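Local coordinates for hydrolase, isochorismatase family (Pseudomonas putida, PDB 4L08), which probably hydrolyses the amide of maleamate to give maleate and ammonia, as an amidase of the isochorismatase family, at residues 27-32 and 142-147. The protein carries 1 engineered substitution. Sequence-based numbering, arbitrary orientation.
Sequences VDFSYG and TGATTS. With MAE (maleic acid), chain I.
Val27 and Gly143 pair in parallel through two nearly straight backbone hydrogen bonds: Val27 N to Thr142 O (2.7 Å) and Ala144 N to Val27 O (2.9 Å). Phe29, just past the end of strand 22-27, swings its side chain back over this pairing. From CB and CG the ring divides into a CD2-CE2 side and a CD1-CE1 side. On the first, CD2 and CE2 lie beneath Gly143 CA, CE2 3.6 Å from it; on the second, CE1 meets the Ala144 methyl, CE1 to CB 3.9 Å. At the tip, CZ sits against both CA and C of Gly143. The Gly143 CA stands 3.7 Å from the ring centroid and 19° off the ring normal, a CH-pi contact over the face, offset toward the rim. Were this ring cut back to an alanine, Gly143 CA and the Ala144 methyl would probably lose their aromatic neighbour, opening a gap beside the strand. Asp28 turns to the ligand instead: with CG anti to its carbonyl carbon (chi1 -65°), OD2 comes within 3.0 Å of maleate O4 and forms a salt bridge with Lys116. Beyond the cis peptide between Ala144 and Thr145, Thr145 N donates an almost straight bond (171°) to maleate O3. Ala149, engineered here, also binds maleate through its N. Ligand-binding residues gathered at the C-terminal ends of the neighbouring parallel strands 22-27 and 138-144 mark the active-site pocket of the alpha/beta isochorismatase fold.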
loop_
_atom_site.group_PDB
_atom_site.type_symbol
_atom_site.label_atom_id
_atom_site.label_comp_id
_atom_site.label_asym_id
_atom_site.label_seq_id
_atom_site.Cartn_x
_atom_site.Cartn_y
_atom_site.Cartn_z
ATOM N N VAL A 27 0.630 7.365 12.946
ATOM C CA VAL A 27 -0.270 7.467 11.802
ATOM C C VAL A 27 -1.732 7.628 12.206
ATOM O O VAL A 27 -2.316 6.741 12.839
ATOM C CB VAL A 27 -0.124 6.261 10.842
ATOM C CG1 VAL A 27 -0.850 6.541 9.539
ATOM C CG2 VAL A 27 1.345 5.971 10.552
ATOM N N ASP A 28 -2.301 8.776 11.837
ATOM C CA ASP A 28 -3.734 9.057 11.985
ATOM C C ASP A 28 -4.338 8.680 13.339
ATOM O O ASP A 28 -5.386 8.033 13.405
ATOM C CB ASP A 28 -4.536 8.398 10.852
ATOM C CG ASP A 28 -4.212 8.977 9.480
ATOM O OD1 ASP A 28 -3.991 10.204 9.368
ATOM O OD2 ASP A 28 -4.191 8.196 8.506
ATOM N N PHE A 29 -3.668 9.081 14.415
ATOM C CA PHE A 29 -4.249 8.992 15.750
ATOM C C PHE A 29 -4.972 10.296 16.092
ATOM O O PHE A 29 -4.785 10.863 17.172
ATOM C CB PHE A 29 -3.187 8.666 16.805
ATOM C CG PHE A 29 -3.061 7.197 17.118
ATOM C CD1 PHE A 29 -4.138 6.333 16.945
ATOM C CD2 PHE A 29 -1.874 6.686 17.626
ATOM C CE1 PHE A 29 -4.022 4.983 17.245
ATOM C CE2 PHE A 29 -1.753 5.337 17.930
ATOM C CZ PHE A 29 -2.827 4.484 17.739
ATOM N N SER A 30 -5.779 10.773 15.147
ATOM C CA SER A 30 -6.631 11.932 15.370
ATOM C C SER A 30 -7.967 11.478 15.960
ATOM O O SER A 30 -8.253 10.279 16.003
ATOM C CB SER A 30 -6.837 12.709 14.069
ATOM O OG SER A 30 -7.393 11.885 13.061
ATOM N N TYR A 31 -8.776 12.433 16.416
ATOM C CA TYR A 31 -10.061 12.120 17.048
ATOM C C TYR A 31 -11.020 11.371 16.125
ATOM O O TYR A 31 -11.786 10.517 16.581
ATOM C CB TYR A 31 -10.721 13.380 17.613
ATOM C CG TYR A 31 -10.032 13.915 18.850
ATOM C CD1 TYR A 31 -9.919 13.132 20.006
ATOM C CD2 TYR A 31 -9.495 15.208 18.873
ATOM C CE1 TYR A 31 -9.286 13.618 21.140
ATOM C CE2 TYR A 31 -8.861 15.702 20.005
ATOM C CZ TYR A 31 -8.759 14.903 21.132
ATOM O OH TYR A 31 -8.129 15.384 22.256
ATOM N N GLY A 32 -10.956 11.683 14.831
ATOM C CA GLY A 32 -11.745 10.987 13.814
ATOM C C GLY A 32 -11.577 9.474 13.808
ATOM O O GLY A 32 -12.501 8.750 13.438
ATOM N N THR A 142 3.458 3.422 14.011
ATOM C CA THR A 142 2.364 3.187 14.948
ATOM C C THR A 142 1.120 3.877 14.400
ATOM O O THR A 142 1.231 4.763 13.555
ATOM C CB THR A 142 2.681 3.789 16.335
ATOM O OG1 THR A 142 2.895 5.202 16.213
ATOM C CG2 THR A 142 3.923 3.146 16.947
ATOM N N GLY A 143 -0.060 3.487 14.871
ATOM C CA GLY A 143 -1.267 4.240 14.543
ATOM C C GLY A 143 -2.517 3.464 14.183
ATOM O O GLY A 143 -2.709 2.327 14.614
ATOM N N ALA A 144 -3.369 4.105 13.389
ATOM C CA ALA A 144 -4.630 3.532 12.942
ATOM C C ALA A 144 -4.940 4.001 11.515
ATOM O O ALA A 144 -4.639 5.140 11.163
ATOM C CB ALA A 144 -5.752 3.932 13.890
ATOM N N THR A 145 -5.521 3.133 10.684
ATOM C CA THR A 145 -5.815 1.744 11.037
ATOM C C THR A 145 -4.758 0.822 10.442
ATOM O O THR A 145 -4.134 1.151 9.427
ATOM C CB THR A 145 -7.216 1.306 10.566
ATOM O OG1 THR A 145 -7.280 1.347 9.137
ATOM C CG2 THR A 145 -8.294 2.217 11.139
ATOM N N THR A 146 -4.559 -0.326 11.084
ATOM C CA THR A 146 -3.498 -1.259 10.704
ATOM C C THR A 146 -3.660 -1.836 9.299
ATOM O O THR A 146 -2.672 -2.013 8.585
ATOM C CB THR A 146 -3.268 -2.360 11.773
ATOM O OG1 THR A 146 -3.156 -3.649 11.150
ATOM C CG2 THR A 146 -4.404 -2.388 12.761
ATOM N N SER A 147 -4.901 -2.106 8.899
ATOM C CA SER A 147 -5.175 -2.572 7.541
ATOM C C SER A 147 -5.315 -1.412 6.552
ATOM O O SER A 147 -5.393 -1.624 5.337
ATOM C CB SER A 147 -6.416 -3.472 7.504
ATOM O OG SER A 147 -7.586 -2.759 7.865
HETATM C C1 MAE I . -8.276 3.666 6.116
HETATM O O1 MAE I . -8.811 2.943 6.994
HETATM O O2 MAE I . -7.655 3.194 5.133
HETATM C C2 MAE I . -8.384 5.139 6.233
HETATM C C3 MAE I . -7.728 5.874 7.133
HETATM C C4 MAE I . -6.798 5.351 8.160
HETATM O O3 MAE I . -6.487 4.140 8.199
HETATM O O4 MAE I . -6.330 6.162 8.990
#